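FAD-dependent pyridine nucleotide-disulphide oxidoreductase (Desulfovibrio vulgaris, PDB 3IWA) probably uses FAD to pass electrons from NAD(P)H to a disulphide or related acceptor, as its flavoprotein reductase family does. Local coordinates at residues 84-89 with 100-105; 257-263 with 273-277; 385-389 with 411-416; 432-437 with 450-455. One frame throughout, in Å; residues are numbered along the deposited sequence.

Contact 1 (84-89 with 100-105)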
loop_
_atom_site.group_PDB
_atom_site.type_symbol
_atom_site.label_atom_id
_atom_site.label_comp_id
_atom_site.label_asym_id
_atom_site.label_seq_id
_atom_site.Cartn_x
_atom_site.Cartn_y
_atom_site.Cartn_z
ATOM N N LEU A 84 27.461 -27.436 9.526
ATOM C CA LEU A 84 28.406 -28.225 8.746
ATOM C C LEU A 84 28.518 -27.644 7.350
ATOM O O LEU A 84 27.581 -27.742 6.560
ATOM C CB LEU A 84 27.936 -29.681 8.660
ATOM C CG LEU A 84 27.700 -30.380 10.003
ATOM C CD1 LEU A 84 26.981 -31.727 9.823
ATOM C CD2 LEU A 84 29.020 -30.545 10.739
ATOM N N VAL A 85 29.661 -27.040 7.048
ATOM C CA VAL A 85 29.925 -26.524 5.706
ATOM C C VAL A 85 30.562 -27.568 4.782
ATOM O O VAL A 85 30.956 -28.651 5.215
ATOM C CB VAL A 85 30.792 -25.239 5.740
ATOM C CG1 VAL A 85 30.041 -24.131 6.503
ATOM C CG2 VAL A 85 32.176 -25.511 6.355
ATOM N N GLU A 86 30.631 -27.233 3.500
ATOM C CA GLU A 86 31.103 -28.160 2.467
ATOM C C GLU A 86 30.615 -29.603 2.696
ATOM O O GLU A 86 31.379 -30.558 2.546
ATOM C CB GLU A 86 32.636 -28.093 2.346
ATOM C CG GLU A 86 33.143 -26.699 1.961
ATOM C CD GLU A 86 34.590 -26.695 1.438
ATOM O OE1 GLU A 86 34.827 -27.168 0.298
ATOM O OE2 GLU A 86 35.491 -26.193 2.157
ATOM N N THR A 87 29.332 -29.732 3.035
ATOM C CA THR A 87 28.706 -31.006 3.401
ATOM C C THR A 87 27.437 -31.200 2.594
ATOM O O THR A 87 26.665 -30.264 2.440
ATOM C CB THR A 87 28.322 -31.007 4.886
ATOM O OG1 THR A 87 29.457 -30.622 5.663
ATOM C CG2 THR A 87 27.859 -32.339 5.325
ATOM N N ARG A 88 27.221 -32.418 2.102
ATOM C CA ARG A 88 26.041 -32.753 1.295
ATOM C C ARG A 88 25.177 -33.819 1.913
ATOM O O ARG A 88 25.684 -34.821 2.371
ATOM C CB ARG A 88 26.457 -33.295 -0.063
ATOM C CG ARG A 88 26.873 -32.239 -1.021
ATOM C CD ARG A 88 26.824 -32.703 -2.459
ATOM N NE ARG A 88 25.765 -32.006 -3.206
ATOM C CZ ARG A 88 24.726 -32.600 -3.788
ATOM N NH1 ARG A 88 24.578 -33.923 -3.736
ATOM N NH2 ARG A 88 23.839 -31.863 -4.434
ATOM N N ALA A 89 23.864 -33.625 1.879
ATOM C CA ALA A 89 22.944 -34.713 2.200
ATOM C C ALA A 89 22.910 -35.597 0.971
ATOM O O ALA A 89 22.831 -35.100 -0.150
ATOM C CB ALA A 89 21.559 -34.200 2.532
ATOM N N GLU A 100 21.748 -39.252 5.565
ATOM C CA GLU A 100 23.168 -39.583 5.376
ATOM C C GLU A 100 23.865 -38.384 4.728
ATOM O O GLU A 100 23.417 -37.859 3.714
ATOM C CB GLU A 100 23.365 -40.835 4.510
ATOM C CG GLU A 100 22.750 -42.141 5.056
ATOM C CD GLU A 100 22.962 -43.337 4.098
ATOM O OE1 GLU A 100 23.554 -44.346 4.528
ATOM O OE2 GLU A 100 22.569 -43.273 2.907
ATOM N N ILE A 101 24.957 -37.948 5.324
ATOM C CA ILE A 101 25.666 -36.787 4.814
ATOM C C ILE A 101 27.107 -37.165 4.482
ATOM O O ILE A 101 27.640 -38.151 5.020
ATOM C CB ILE A 101 25.596 -35.609 5.811
ATOM C CG1 ILE A 101 26.396 -35.896 7.086
ATOM C CG2 ILE A 101 24.121 -35.324 6.183
ATOM C CD1 ILE A 101 26.360 -34.764 8.114
ATOM N N GLU A 102 27.720 -36.393 3.587
ATOM C CA GLU A 102 29.131 -36.569 3.271
ATOM C C GLU A 102 29.839 -35.225 3.130
ATOM O O GLU A 102 29.423 -34.367 2.374
ATOM C CB GLU A 102 29.310 -37.470 2.032
ATOM C CG GLU A 102 29.434 -36.784 0.690
ATOM C CD GLU A 102 29.565 -37.787 -0.458
ATOM O OE1 GLU A 102 28.566 -38.513 -0.721
ATOM O OE2 GLU A 102 30.658 -37.837 -1.098
ATOM N N ASN A 103 30.882 -35.051 3.930
ATOM C CA ASN A 103 31.831 -33.956 3.792
ATOM C C ASN A 103 32.587 -34.134 2.469
ATOM O O ASN A 103 33.161 -35.182 2.233
ATOM C CB ASN A 103 32.796 -33.977 4.978
ATOM C CG ASN A 103 33.671 -32.743 5.045
ATOM O OD1 ASN A 103 34.435 -32.470 4.127
ATOM N ND2 ASN A 103 33.560 -31.986 6.134
ATOM N N LEU A 104 32.566 -33.120 1.607
ATOM C CA LEU A 104 33.045 -33.257 0.219
ATOM C C LEU A 104 34.583 -33.183 0.063
ATOM O O LEU A 104 35.133 -33.587 -0.959
ATOM C CB LEU A 104 32.363 -32.197 -0.661
ATOM C CG LEU A 104 30.836 -32.307 -0.815
ATOM C CD1 LEU A 104 30.315 -31.141 -1.613
ATOM C CD2 LEU A 104 30.432 -33.616 -1.493
ATOM N N ARG A 105 35.258 -32.681 1.096
ATOM C CA ARG A 105 36.712 -32.504 1.122
ATOM C C ARG A 105 37.427 -33.745 1.650
ATOM O O ARG A 105 38.359 -34.256 1.014
ATOM C CB ARG A 105 37.081 -31.313 2.022
ATOM C CG ARG A 105 37.086 -29.980 1.319
ATOM C CD ARG A 105 37.633 -28.854 2.199
ATOM N NE ARG A 105 37.941 -27.676 1.379
ATOM C CZ ARG A 105 39.095 -27.456 0.744
ATOM N NH1 ARG A 105 40.110 -28.325 0.840
ATOM N NH2 ARG A 105 39.242 -26.344 0.015
#
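Thr87 to Ala89 run antiparallel to Ile101 to Asn103 as neighbouring strands of a beta hairpin in the FAD-dependent oxidoreductase domain. Arg88 and Glu102 form the hydrogen-bonded pair, Arg88 N giving to Glu102 O at 3.0 Å and Glu102 N to Arg88 O at 2.8 Å. Thr87 with Asn103 and Ala89 with Ile101 are non-hydrogen-bonded pairs on the other face. Beyond the strand ends, Leu104 N still reaches Glu86 O at 3.0 Å, almost straight at 175°.

On the Thr87 face, Leu84 CD1 meets Ile101 CD1 at 3.5 Å, the two chains at about a right angle, and Ile34 of strand 30-34 in the parallel sheet touches Thr87 and Ile101. On the opposite face the Arg88 methylenes cross the Leu104 side chain at a slant and touch both of its methyls, with Arg88 CG 3.7 Å from Leu104 CD1, while Glu102 turns its carboxylate to Arg109. An Asx turn, Asn103 OD1 accepting from Arg105 N, shapes the chain as it leaves the strand. Arg105 then extends from CG to NE toward Glu86. In this salt bridge NE meets the syn side of Glu86 OE2 at 3.0 Å, with carboxylate and guanidinium planes nearly perpendicular, 87° apart.

Contact 2 (257-263 with 273-277)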
loop_
_atom_site.group_PDB
_atom_site.type_symbol
_atom_site.label_atom_id
_atom_site.label_comp_id
_atom_site.label_asym_id
_atom_site.label_seq_id
_atom_site.Cartn_x
_atom_site.Cartn_y
_atom_site.Cartn_z
ATOM N N SER A 257 14.946 -23.999 -12.074
ATOM C CA SER A 257 14.165 -25.180 -11.745
ATOM C C SER A 257 14.464 -25.536 -10.311
ATOM O O SER A 257 15.570 -25.287 -9.838
ATOM C CB SER A 257 14.502 -26.359 -12.661
ATOM O OG SER A 257 13.487 -26.527 -13.650
ATOM N N PRO A 258 13.477 -26.108 -9.607
ATOM C CA PRO A 258 13.711 -26.480 -8.230
ATOM C C PRO A 258 14.813 -27.538 -8.116
ATOM O O PRO A 258 14.810 -28.512 -8.859
ATOM C CB PRO A 258 12.349 -27.044 -7.783
ATOM C CG PRO A 258 11.372 -26.529 -8.727
ATOM C CD PRO A 258 12.092 -26.387 -10.018
ATOM N N ASN A 259 15.736 -27.323 -7.185
ATOM C CA ASN A 259 16.861 -28.232 -6.944
ATOM C C ASN A 259 16.478 -29.416 -6.030
ATOM O O ASN A 259 17.032 -29.560 -4.963
ATOM C CB ASN A 259 18.015 -27.433 -6.310
ATOM C CG ASN A 259 19.348 -28.239 -6.232
ATOM O OD1 ASN A 259 19.497 -29.241 -6.905
ATOM N ND2 ASN A 259 20.310 -27.771 -5.413
ATOM N N THR A 260 15.560 -30.262 -6.489
ATOM C CA THR A 260 14.812 -31.209 -5.631
ATOM C C THR A 260 15.124 -32.747 -5.786
ATOM O O THR A 260 14.370 -33.600 -5.289
ATOM C CB THR A 260 13.288 -30.974 -5.822
ATOM O OG1 THR A 260 13.004 -31.009 -7.208
ATOM C CG2 THR A 260 12.875 -29.603 -5.302
ATOM N N GLN A 261 16.254 -33.095 -6.399
ATOM C CA GLN A 261 16.621 -34.516 -6.538
ATOM C C GLN A 261 16.519 -35.306 -5.220
ATOM O O GLN A 261 15.974 -36.400 -5.193
ATOM C CB GLN A 261 18.012 -34.704 -7.134
ATOM C CG GLN A 261 18.324 -36.185 -7.510
ATOM C CD GLN A 261 17.412 -36.746 -8.636
ATOM O OE1 GLN A 261 17.162 -36.066 -9.630
ATOM N NE2 GLN A 261 16.931 -37.997 -8.478
ATOM N N LEU A 262 17.017 -34.718 -4.147
ATOM C CA LEU A 262 16.951 -35.272 -2.802
ATOM C C LEU A 262 15.520 -35.487 -2.301
ATOM O O LEU A 262 15.241 -36.455 -1.625
ATOM C CB LEU A 262 17.727 -34.351 -1.858
ATOM C CG LEU A 262 18.043 -34.875 -0.458
ATOM C CD1 LEU A 262 19.177 -35.931 -0.446
ATOM C CD2 LEU A 262 18.401 -33.715 0.466
ATOM N N ALA A 263 14.604 -34.594 -2.619
ATOM C CA ALA A 263 13.202 -34.803 -2.266
ATOM C C ALA A 263 12.615 -35.916 -3.106
ATOM O O ALA A 263 11.838 -36.737 -2.604
ATOM C CB ALA A 263 12.378 -33.524 -2.477
ATOM N N ARG A 273 6.838 -29.894 -12.533
ATOM C CA ARG A 273 8.019 -29.040 -12.645
ATOM C C ARG A 273 9.164 -29.523 -11.697
ATOM O O ARG A 273 10.305 -29.073 -11.802
ATOM C CB ARG A 273 7.546 -27.618 -12.284
ATOM C CG ARG A 273 8.415 -26.423 -12.672
ATOM C CD ARG A 273 8.142 -25.180 -11.732
ATOM N NE ARG A 273 6.774 -24.625 -11.832
ATOM C CZ ARG A 273 6.407 -23.573 -12.587
ATOM N NH1 ARG A 273 5.138 -23.165 -12.577
ATOM N NH2 ARG A 273 7.288 -22.921 -13.353
ATOM N N GLY A 274 8.835 -30.444 -10.781
ATOM C CA GLY A 274 9.751 -30.901 -9.714
ATOM C C GLY A 274 9.689 -30.096 -8.413
ATOM O O GLY A 274 10.515 -30.293 -7.524
ATOM N N ALA A 275 8.733 -29.168 -8.303
ATOM C CA ALA A 275 8.633 -28.331 -7.104
ATOM C C ALA A 275 7.993 -29.161 -6.007
ATOM O O ALA A 275 7.031 -29.868 -6.256
ATOM C CB ALA A 275 7.825 -27.049 -7.368
ATOM N N ILE A 276 8.557 -29.101 -4.804
ATOM C CA ILE A 276 8.007 -29.805 -3.639
ATOM C C ILE A 276 6.636 -29.213 -3.266
ATOM O O ILE A 276 6.484 -27.990 -3.153
ATOM C CB ILE A 276 8.955 -29.692 -2.456
ATOM C CG1 ILE A 276 10.277 -30.425 -2.735
ATOM C CG2 ILE A 276 8.314 -30.213 -1.203
ATOM C CD1 ILE A 276 11.341 -30.148 -1.708
ATOM N N ILE A 277 5.641 -30.083 -3.106
ATOM C CA ILE A 277 4.297 -29.663 -2.803
ATOM C C ILE A 277 4.184 -29.577 -1.301
ATOM O O ILE A 277 4.457 -30.542 -0.604
ATOM C CB ILE A 277 3.259 -30.631 -3.382
ATOM C CG1 ILE A 277 3.281 -30.594 -4.912
ATOM C CG2 ILE A 277 1.819 -30.329 -2.855
ATOM C CD1 ILE A 277 2.376 -31.676 -5.533
#
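A strand-to-helix connection, in which Pro258 ends strand 256-258 and Thr260 stands at the N-cap position of helix 261-266, packs here against the loop 273-275 and the start of the short strand 276-277. Pro258 lays its ring along the loop: CD lies 3.7 Å from Arg273 O, CB is the same distance from Gly274 O, and CG reaches the CB of Ala275 at 3.8 Å.

The one polar link is made by Thr260. Its OG1 sits between the backbone N and the carbonyl carbon (chi1 52°) and gives its proton to Gly274 O at 2.6 Å, approaching 19° off the carbonyl plane. The hydroxyl is thus spent on the loop and makes no capping bond to its own helix. Gly274 has a positive phi of 90°, a backbone shape in which a CB would press on the preceding carbonyl oxygen.

The side chains of Thr260 and Ile276 slide past each other in opposite directions, Thr260 CG2 lying 3.7 Å from Ile276 CG1. Ile276 CD1 continues to the first turn of the helix, where Ala263 CB waits at 3.6 Å. Beyond the two segments, Asp271 OD1 accepts from Ala275 N, and Ile276 bonds through its backbone to Cys295 and Thr297. Such an arrangement, a threonine hydroxyl at the N-cap position bound to the Gly274 carbonyl of a neighbouring loop beside the apolar contacts of Ile276, is buried loop-to-helix packing within the pyridine nucleotide-disulphide oxidoreductase fold.

Contact 3 (385-389 with 411-416)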
loop_
_atom_site.group_PDB
_atom_site.type_symbol
_atom_site.label_atom_id
_atom_site.label_comp_id
_atom_site.label_asym_id
_atom_site.label_seq_id
_atom_site.Cartn_x
_atom_site.Cartn_y
_atom_site.Cartn_z
ATOM N N ILE A 385 6.645 12.003 -14.163
ATOM C CA ILE A 385 6.099 10.815 -14.831
ATOM C C ILE A 385 5.717 9.622 -13.903
ATOM O O ILE A 385 6.551 9.120 -13.136
ATOM C CB ILE A 385 7.094 10.285 -15.871
ATOM N N MET A 386 4.458 9.184 -13.970
ATOM C CA MET A 386 4.048 7.884 -13.414
ATOM C C MET A 386 3.017 7.196 -14.276
ATOM O O MET A 386 2.029 7.796 -14.579
ATOM C CB MET A 386 3.462 7.968 -11.992
ATOM C CG MET A 386 3.393 6.528 -11.368
ATOM S SD MET A 386 2.715 6.313 -9.745
ATOM C CE MET A 386 3.707 7.505 -8.870
ATOM N N THR A 387 3.271 5.931 -14.629
ATOM C CA THR A 387 2.320 5.054 -15.309
ATOM C C THR A 387 1.933 3.851 -14.453
ATOM O O THR A 387 2.800 3.157 -13.926
ATOM C CB THR A 387 2.914 4.459 -16.584
ATOM O OG1 THR A 387 3.496 5.495 -17.378
ATOM C CG2 THR A 387 1.845 3.711 -17.392
ATOM N N LEU A 388 0.626 3.612 -14.351
ATOM C CA LEU A 388 0.056 2.393 -13.820
ATOM C C LEU A 388 -0.705 1.662 -14.904
ATOM O O LEU A 388 -1.405 2.285 -15.703
ATOM C CB LEU A 388 -0.963 2.681 -12.717
ATOM C CG LEU A 388 -0.485 3.267 -11.408
ATOM C CD1 LEU A 388 -1.671 3.262 -10.416
ATOM C CD2 LEU A 388 0.751 2.488 -10.885
ATOM N N GLN A 389 -0.643 0.334 -14.849
ATOM C CA GLN A 389 -1.457 -0.506 -15.686
ATOM C C GLN A 389 -2.173 -1.494 -14.776
ATOM O O GLN A 389 -1.562 -2.048 -13.869
ATOM C CB GLN A 389 -0.589 -1.211 -16.743
ATOM C CG GLN A 389 0.177 -0.244 -17.699
ATOM C CD GLN A 389 0.864 -0.950 -18.917
ATOM O OE1 GLN A 389 1.213 -0.314 -19.915
ATOM N NE2 GLN A 389 1.055 -2.235 -18.817
ATOM N N ALA A 411 7.071 6.557 -4.403
ATOM C CA ALA A 411 5.708 6.933 -4.773
ATOM C C ALA A 411 4.976 5.799 -5.508
ATOM O O ALA A 411 3.825 5.557 -5.232
ATOM C CB ALA A 411 5.707 8.236 -5.592
ATOM N N LEU A 412 5.653 5.099 -6.405
ATOM C CA LEU A 412 5.080 3.944 -7.142
ATOM C C LEU A 412 4.822 2.706 -6.270
ATOM O O LEU A 412 3.794 2.021 -6.380
ATOM C CB LEU A 412 6.051 3.509 -8.236
ATOM C CG LEU A 412 5.709 2.208 -8.974
ATOM C CD1 LEU A 412 4.391 2.394 -9.731
ATOM C CD2 LEU A 412 6.867 1.808 -9.924
ATOM N N THR A 413 5.818 2.406 -5.461
ATOM C CA THR A 413 5.749 1.373 -4.454
ATOM C C THR A 413 4.498 1.543 -3.587
ATOM O O THR A 413 3.755 0.580 -3.370
ATOM C CB THR A 413 7.104 1.328 -3.644
ATOM O OG1 THR A 413 8.038 0.537 -4.396
ATOM C CG2 THR A 413 6.948 0.718 -2.312
ATOM N N ALA A 414 4.226 2.771 -3.160
ATOM C CA ALA A 414 3.038 3.048 -2.364
ATOM C C ALA A 414 1.723 2.726 -3.077
ATOM O O ALA A 414 0.708 2.413 -2.439
ATOM C CB ALA A 414 3.042 4.526 -1.875
ATOM N N ARG A 415 1.741 2.845 -4.395
ATOM C CA ARG A 415 0.575 2.629 -5.200
ATOM C C ARG A 415 0.475 1.123 -5.440
ATOM O O ARG A 415 -0.570 0.531 -5.300
ATOM C CB ARG A 415 0.742 3.411 -6.515
ATOM C CG ARG A 415 -0.119 4.660 -6.758
ATOM C CD ARG A 415 -0.287 5.682 -5.649
ATOM N NE ARG A 415 0.936 6.411 -5.447
ATOM C CZ ARG A 415 1.036 7.670 -5.047
ATOM N NH1 ARG A 415 2.251 8.173 -4.899
ATOM N NH2 ARG A 415 -0.032 8.434 -4.803
ATOM N N ILE A 416 1.563 0.481 -5.816
ATOM C CA ILE A 416 1.531 -0.979 -6.004
ATOM C C ILE A 416 1.186 -1.758 -4.712
ATOM O O ILE A 416 0.437 -2.744 -4.740
ATOM C CB ILE A 416 2.892 -1.497 -6.585
ATOM C CG1 ILE A 416 3.169 -0.903 -7.978
ATOM C CG2 ILE A 416 2.908 -3.008 -6.639
ATOM C CD1 ILE A 416 2.029 -1.051 -9.021
#
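Met386 reaches from strand 386-393 to helix 409-423, which packs on the antiparallel sheet of the dimerisation domain. The strand and helix segments run nearly alongside, 20° apart, with their axes 10.1 Å from each other. From CB, which is directed at the helix, the chain goes out with CG anti to the backbone N (chi1 -166°) and stays extended to SD. The sulfur passes Leu412 CD1 at 4.3 Å. A bend at the last torsion then swings CE onto the helix, where it rests 3.9 Å from Ala411 CB and 4.0 Å from Leu412 N, and lies obliquely to the guanidinium of Arg415.

Leu388, two residues on, fills the next level of the same face. Its CD2 lies 3.8 Å from Leu412 CD1 and 4.2 Å from Ile416 CD1, sliding past both side chains in the opposite direction, while CD1 touches the CG of Arg415. Between the segments the contact is therefore apolar, and NE and NH1 of Arg415 turn back on its own helix.

Across the dimer, Ala414 O accepts a hydrogen bond from Asn417 ND2 of the second subunit, so this helix joins sheet and interface. The guanidinium is anchored by Asp448, which forms a salt bridge with NH2. NE and NH1 meanwhile grip one atom side-on from the same face of its plane: Arg415 NE lies 3.0 Å and Arg415 NH1 3.1 Å from Ala411 O.

Contact 4 (432-437 with 450-455)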
loop_
_atom_site.group_PDB
_atom_site.type_symbol
_atom_site.label_atom_id
_atom_site.label_comp_id
_atom_site.label_asym_id
_atom_site.label_seq_id
_atom_site.Cartn_x
_atom_site.Cartn_y
_atom_site.Cartn_z
ATOM N N ILE A 432 -11.110 -0.976 -6.344
ATOM C CA ILE A 432 -9.979 -0.126 -6.706
ATOM C C ILE A 432 -10.429 1.345 -6.841
ATOM O O ILE A 432 -9.768 2.237 -6.342
ATOM C CB ILE A 432 -9.295 -0.576 -7.995
ATOM C CG1 ILE A 432 -8.863 -2.035 -7.922
ATOM C CG2 ILE A 432 -8.106 0.324 -8.310
ATOM C CD1 ILE A 432 -8.124 -2.459 -6.691
ATOM N N SER A 433 -11.588 1.585 -7.445
ATOM C CA SER A 433 -12.229 2.927 -7.425
ATOM C C SER A 433 -12.362 3.475 -5.986
ATOM O O SER A 433 -12.195 4.642 -5.743
ATOM C CB SER A 433 -13.645 2.917 -8.091
ATOM O OG SER A 433 -13.605 2.606 -9.478
ATOM N N ASN A 434 -12.718 2.614 -5.063
ATOM C CA ASN A 434 -12.940 3.006 -3.672
ATOM C C ASN A 434 -11.767 2.761 -2.712
ATOM O O ASN A 434 -11.915 3.045 -1.532
ATOM C CB ASN A 434 -14.185 2.293 -3.134
ATOM C CG ASN A 434 -15.453 2.828 -3.734
ATOM O OD1 ASN A 434 -15.481 3.928 -4.231
ATOM N ND2 ASN A 434 -16.521 2.043 -3.680
ATOM N N ALA A 435 -10.626 2.262 -3.201
ATOM C CA ALA A 435 -9.494 1.884 -2.341
ATOM C C ALA A 435 -9.155 3.043 -1.451
ATOM O O ALA A 435 -8.972 4.146 -1.932
ATOM C CB ALA A 435 -8.259 1.500 -3.161
ATOM N N GLU A 436 -9.015 2.793 -0.157
ATOM C CA GLU A 436 -8.920 3.888 0.802
ATOM C C GLU A 436 -7.457 4.233 1.036
ATOM O O GLU A 436 -6.902 4.056 2.122
ATOM C CB GLU A 436 -9.701 3.618 2.099
ATOM C CG GLU A 436 -9.901 4.910 2.831
ATOM C CD GLU A 436 -10.684 4.810 4.126
ATOM O OE1 GLU A 436 -11.309 3.766 4.399
ATOM O OE2 GLU A 436 -10.693 5.826 4.863
ATOM N N VAL A 437 -6.852 4.725 -0.033
ATOM C CA VAL A 437 -5.464 5.083 -0.019
ATOM C C VAL A 437 -5.330 6.444 0.589
ATOM O O VAL A 437 -6.205 7.292 0.479
ATOM C CB VAL A 437 -4.798 5.046 -1.411
ATOM C CG1 VAL A 437 -4.917 3.631 -2.018
ATOM C CG2 VAL A 437 -5.383 6.100 -2.343
ATOM N N VAL A 450 -4.404 5.502 -8.170
ATOM C CA VAL A 450 -4.953 4.164 -8.015
ATOM C C VAL A 450 -6.471 4.155 -8.210
ATOM O O VAL A 450 -7.007 3.263 -8.866
ATOM C CB VAL A 450 -4.629 3.565 -6.630
ATOM C CG1 VAL A 450 -5.544 2.392 -6.332
ATOM C CG2 VAL A 450 -3.181 3.120 -6.582
ATOM N N ASN A 451 -7.153 5.116 -7.589
ATOM C CA ASN A 451 -8.593 5.277 -7.763
ATOM C C ASN A 451 -8.899 5.616 -9.230
ATOM O O ASN A 451 -9.837 5.115 -9.810
ATOM C CB ASN A 451 -9.154 6.407 -6.864
ATOM C CG ASN A 451 -9.027 6.132 -5.355
ATOM O OD1 ASN A 451 -8.718 7.040 -4.602
ATOM N ND2 ASN A 451 -9.290 4.900 -4.922
ATOM N N VAL A 452 -8.095 6.486 -9.822
ATOM C CA VAL A 452 -8.308 6.872 -11.217
ATOM C C VAL A 452 -8.202 5.622 -12.100
ATOM O O VAL A 452 -9.014 5.438 -12.972
ATOM C CB VAL A 452 -7.341 8.001 -11.637
ATOM C CG1 VAL A 452 -7.407 8.294 -13.193
ATOM C CG2 VAL A 452 -7.628 9.278 -10.792
ATOM N N ALA A 453 -7.272 4.717 -11.816
ATOM C CA ALA A 453 -7.153 3.499 -12.621
ATOM C C ALA A 453 -8.423 2.674 -12.525
ATOM O O ALA A 453 -8.864 2.113 -13.518
ATOM C CB ALA A 453 -5.933 2.666 -12.204
ATOM N N GLY A 454 -8.993 2.569 -11.327
ATOM C CA GLY A 454 -10.262 1.854 -11.143
ATOM C C GLY A 454 -11.441 2.502 -11.887
ATOM O O GLY A 454 -12.298 1.816 -12.411
ATOM N N ASN A 455 -11.458 3.826 -11.955
ATOM C CA ASN A 455 -12.517 4.547 -12.681
ATOM C C ASN A 455 -12.395 4.365 -14.209
ATOM O O ASN A 455 -13.393 4.069 -14.875
ATOM C CB ASN A 455 -12.504 6.036 -12.310
ATOM C CG ASN A 455 -12.822 6.286 -10.804
ATOM O OD1 ASN A 455 -13.265 5.404 -10.052
ATOM N ND2 ASN A 455 -12.591 7.493 -10.394
HETATM O O HOH W 1 -13.781 6.514 -6.985
#
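Val450, in the first turn of helix 449-461, meets the end of helix 429-433: the side chains of Val450 and Ile432 cross at about a right angle, Val450 CG1 lying 3.8 Å from Ile432 CG2 and also touching Ala435 CB. Val450 packs on Val419 of helix 409-423 as well.

Asn451 comes next and ties down the turn that follows helix 429-433. With CG beside the backbone N (chi1 -64°), its amide reaches the carbonyls of Ile432 and Ala435, and ND2 donates to both. It bonds to Ile432 O at 3.1 Å, in the carbonyl plane, and to Ala435 O at 3.1 Å, on a lone pair and nearly straight at 175°. The two bonds bring together carbonyls three residues apart. The other end of the amide is also used: OD1 accepts from Arg317 NE of the second subunit. Both ND2 bonds lie close to the plane of the amide and, with the bond to OD1, fix its orientation.

At Gly454 the backbones come within 4.3 Å, CA to CA with Ser433. A CB here would run into Ser433 N and the Ile432 carbonyl carbon, so the lack of a side chain permits this approach.

Asn455 closes the contact. Its OD1 accepts a hydrogen bond from Ser433 OG at 2.9 Å, in the carbonyl plane, and a water 2.7 Å from Ser433 O is within weak reach of Asn455 OD1. The arrangement is typical of close helix packing at a glycine, here within the dimer interface of a reductase dimerisation domain, where an asparagine braces a turn and binds the partner chain.

In the fold
Contacts 1 and 2 belong to the oxidoreductase range and touch through Ala89 and Leu262, while contacts 3 and 4 lie on the opposite side of the chain's centre. Contact 1 is partly exposed and relies on strand bonds and a surface salt bridge; contact 2 is buried, with its centre about 15 Å from that of the chain, and mixes apolar packing with one hydroxyl bond. Contacts 3 and 4, centres about 12 Å apart, share a buried junction where Val450 packs on Arg415 and Leu388. Both reach the second subunit, yet contact 3 is apolar between strand and helix, whereas contact 4 relies on asparagine and serine side chains.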